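Long-range contact in gdp-l-fucose synthetase (Naegleria fowleri, PDB 6AQZ), which probably makes GDP-L-fucose with NADPH as reductant, as other GDP-L-fucose synthetases do, and binds NADP in a Rossmann-type domain: residues I27-G32 against W53-S58. Numbering follows the deposited sequence.
Sequences ILVTGG and WVFLGS. With NAP (NADP nicotinamide-adenine-dinucleotide phosphate), chain G.
Ile27 spreads its side chain obliquely across one face of the Trp53 indole where the first two parallel strands of the Rossmann fold, 26-30 and 52-55, run side by side in a beta-alpha-beta unit. Its CG2 sits over the six-membered ring, 3.7 Å from the centroid and 26° off the normal, while CD1 reaches the same face nearer the pyrrole, 3.5 Å from Trp53 NE1. With chi1 at -55°, CG2 is anti to the backbone N, and a chi2 of 89° carries CD1 out over the pyrrole side. The Trp53 NE1 hydrogen is spent elsewhere, on Lys50 O.

Further along this face, CG2 of Val29 reaches two rings, the indole edge at Trp53 CE3 and, at 3.8 Å, Phe55 CE2, which it approaches obliquely. The Val29 and Phe55 side chains project together from the sheet, and helix 35-46 packs on both aromatic residues. On the other face the contact between the two segments is aliphatic: Leu28 CD1 touches Val54 CB and, at 3.9 Å, Leu56 CD1, with helix 66-76 packed over this group.

Between the faces, Val54 N bonds to Ile27 O, Val29 N to Val54 O and Leu56 N to Val29 O, in regular parallel register. Past the strand ends Gly32 N turns back to Leu56 O, a more bent bond that ties the start of the probable glycine-rich GxGxxG turn to the residue just beyond the end of strand 52-55. NADP occupies this end of the sheet: Gly31 CA approaches ribose O3B to 3.2 Å, and Ser58 N donates to O2X of the 2'-phosphate at 2.9 Å.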
loop_
_atom_site.group_PDB
_atom_site.type_symbol
_atom_site.label_atom_id
_atom_site.label_comp_id
_atom_site.label_asym_id
_atom_site.label_seq_id
_atom_site.Cartn_x
_atom_site.Cartn_y
_atom_site.Cartn_z
ATOM N N ILE A 27 -25.036 -13.494 6.623
ATOM C CA ILE A 27 -24.399 -12.340 6.008
ATOM C C ILE A 27 -23.792 -11.508 7.121
ATOM O O ILE A 27 -24.522 -10.935 7.937
ATOM C CB ILE A 27 -25.369 -11.489 5.179
ATOM C CG1 ILE A 27 -26.088 -12.318 4.112
ATOM C CG2 ILE A 27 -24.607 -10.335 4.531
ATOM C CD1 ILE A 27 -27.429 -12.966 4.602
ATOM N N LEU A 28 -22.463 -11.398 7.117
ATOM C CA LEU A 28 -21.718 -10.642 8.114
ATOM C C LEU A 28 -21.437 -9.242 7.584
ATOM O O LEU A 28 -20.881 -9.090 6.491
ATOM C CB LEU A 28 -20.411 -11.361 8.441
ATOM C CG LEU A 28 -19.669 -11.019 9.733
ATOM C CD1 LEU A 28 -20.527 -11.257 10.968
ATOM C CD2 LEU A 28 -18.339 -11.799 9.799
ATOM N N VAL A 29 -21.831 -8.222 8.346
ATOM C CA VAL A 29 -21.638 -6.828 7.949
ATOM C C VAL A 29 -20.695 -6.208 8.979
ATOM O O VAL A 29 -21.109 -5.895 10.106
ATOM C CB VAL A 29 -22.959 -6.046 7.864
ATOM C CG1 VAL A 29 -22.720 -4.600 7.402
ATOM C CG2 VAL A 29 -23.947 -6.727 6.926
ATOM N N THR A 30 -19.423 -6.027 8.609
ATOM C CA THR A 30 -18.541 -5.255 9.473
ATOM C C THR A 30 -18.885 -3.788 9.316
ATOM O O THR A 30 -19.339 -3.353 8.250
ATOM C CB THR A 30 -17.058 -5.472 9.141
ATOM O OG1 THR A 30 -16.699 -4.682 7.997
ATOM C CG2 THR A 30 -16.751 -6.964 8.891
ATOM N N GLY A 31 -18.654 -3.018 10.378
ATOM C CA GLY A 31 -19.065 -1.621 10.355
ATOM C C GLY A 31 -20.555 -1.441 10.143
ATOM O O GLY A 31 -20.987 -0.444 9.548
ATOM N N GLY A 32 -21.357 -2.388 10.622
ATOM C CA GLY A 32 -22.790 -2.340 10.413
ATOM C C GLY A 32 -23.558 -1.356 11.287
ATOM O O GLY A 32 -24.767 -1.235 11.094
ATOM N N TRP A 53 -28.820 -11.904 9.282
ATOM C CA TRP A 53 -27.980 -10.732 9.109
ATOM C C TRP A 53 -27.399 -10.323 10.455
ATOM O O TRP A 53 -28.140 -10.220 11.442
ATOM C CB TRP A 53 -28.783 -9.587 8.496
ATOM C CG TRP A 53 -29.100 -9.852 7.079
ATOM C CD1 TRP A 53 -30.033 -10.732 6.580
ATOM C CD2 TRP A 53 -28.432 -9.288 5.950
ATOM N NE1 TRP A 53 -30.002 -10.720 5.197
ATOM C CE2 TRP A 53 -29.030 -9.841 4.788
ATOM C CE3 TRP A 53 -27.394 -8.359 5.806
ATOM C CZ2 TRP A 53 -28.619 -9.498 3.505
ATOM C CZ3 TRP A 53 -26.982 -8.015 4.516
ATOM C CH2 TRP A 53 -27.589 -8.590 3.389
ATOM N N VAL A 54 -26.071 -10.151 10.501
ATOM C CA VAL A 54 -25.339 -9.760 11.710
ATOM C C VAL A 54 -24.629 -8.440 11.449
ATOM O O VAL A 54 -23.720 -8.375 10.615
ATOM C CB VAL A 54 -24.327 -10.829 12.140
ATOM C CG1 VAL A 54 -23.621 -10.395 13.427
ATOM C CG2 VAL A 54 -25.010 -12.183 12.283
ATOM N N PHE A 55 -25.014 -7.404 12.177
ATOM C CA PHE A 55 -24.456 -6.062 12.003
ATOM C C PHE A 55 -23.471 -5.817 13.137
ATOM O O PHE A 55 -23.867 -5.506 14.258
ATOM C CB PHE A 55 -25.587 -5.035 11.946
ATOM C CG PHE A 55 -26.447 -5.201 10.709
ATOM C CD1 PHE A 55 -27.525 -6.078 10.712
ATOM C CD2 PHE A 55 -26.114 -4.557 9.515
ATOM C CE1 PHE A 55 -28.287 -6.279 9.559
ATOM C CE2 PHE A 55 -26.869 -4.754 8.361
ATOM C CZ PHE A 55 -27.958 -5.618 8.387
ATOM N N LEU A 56 -22.184 -5.939 12.829
ATOM C CA LEU A 56 -21.139 -5.839 13.832
ATOM C C LEU A 56 -20.797 -4.387 14.121
ATOM O O LEU A 56 -20.815 -3.531 13.237
ATOM C CB LEU A 56 -19.861 -6.539 13.353
ATOM C CG LEU A 56 -19.833 -8.030 13.018
ATOM C CD1 LEU A 56 -18.478 -8.343 12.476
ATOM C CD2 LEU A 56 -20.103 -8.879 14.239
ATOM N N GLY A 57 -20.419 -4.119 15.365
ATOM C CA GLY A 57 -19.775 -2.872 15.706
ATOM C C GLY A 57 -18.512 -3.151 16.496
ATOM O O GLY A 57 -18.224 -4.291 16.860
ATOM N N SER A 58 -17.795 -2.073 16.793
ATOM C CA SER A 58 -16.574 -2.199 17.575
ATOM C C SER A 58 -16.847 -2.827 18.944
ATOM O O SER A 58 -15.962 -3.486 19.503
ATOM C CB SER A 58 -15.903 -0.833 17.732
ATOM O OG SER A 58 -16.800 0.104 18.312
HETATM P PA NAP G . -19.087 5.359 10.066
HETATM O O1A NAP G . -18.003 6.172 10.707
HETATM O O2A NAP G . -20.500 5.869 9.967
HETATM O O5B NAP G . -19.180 3.855 10.744
HETATM C C5B NAP G . -17.974 3.221 10.496
HETATM C C4B NAP G . -18.109 1.785 11.071
HETATM O O4B NAP G . -16.807 1.174 11.264
HETATM C C3B NAP G . -18.889 1.772 12.448
HETATM O O3B NAP G . -19.701 0.632 12.525
HETATM C C2B NAP G . -17.746 1.539 13.446
HETATM O O2B NAP G . -18.091 0.813 14.512
HETATM C C1B NAP G . -16.869 0.566 12.548
HETATM N N9A NAP G . -15.517 0.415 13.073
HETATM C C8A NAP G . -14.513 1.363 13.093
HETATM N N7A NAP G . -13.364 0.909 13.644
HETATM C C5A NAP G . -13.656 -0.395 14.008
HETATM C C6A NAP G . -12.880 -1.372 14.625
HETATM N N6A NAP G . -11.557 -1.102 14.973
HETATM N N1A NAP G . -13.374 -2.611 14.867
HETATM C C2A NAP G . -14.672 -2.788 14.477
HETATM N N3A NAP G . -15.544 -1.943 13.888
HETATM C C4A NAP G . -14.992 -0.729 13.653
HETATM O O3 NAP G . -18.411 5.163 8.553
HETATM P PN NAP G . -19.483 5.087 7.378
HETATM O O1N NAP G . -20.516 4.043 7.570
HETATM O O2N NAP G . -19.785 6.432 6.757
HETATM O O5D NAP G . -18.560 4.400 6.060
HETATM C C5D NAP G . -18.365 3.048 6.187
HETATM C C4D NAP G . -17.645 2.665 4.915
HETATM O O4D NAP G . -18.127 3.521 3.865
HETATM C C3D NAP G . -16.091 3.014 5.103
HETATM O O3D NAP G . -15.322 2.002 4.549
HETATM C C2D NAP G . -15.940 4.346 4.336
HETATM O O2D NAP G . -14.731 4.496 3.699
HETATM C C1D NAP G . -17.026 4.166 3.235
HETATM N N1N NAP G . -17.399 5.489 2.656
HETATM C C2N NAP G . -18.177 6.416 3.353
HETATM C C3N NAP G . -18.469 7.643 2.794
HETATM C C7N NAP G . -19.294 8.630 3.561
HETATM O O7N NAP G . -19.515 9.783 3.153
HETATM N N7N NAP G . -19.836 8.253 4.795
HETATM C C4N NAP G . -17.980 8.042 1.454
HETATM C C5N NAP G . -17.144 6.995 0.792
HETATM C C6N NAP G . -16.898 5.818 1.371
HETATM P P2B NAP G . -18.718 1.745 15.987
HETATM O O1X NAP G . -20.013 2.247 15.426
HETATM O O2X NAP G . -18.800 0.598 16.997
HETATM O O3X NAP G . -17.608 2.739 16.157
#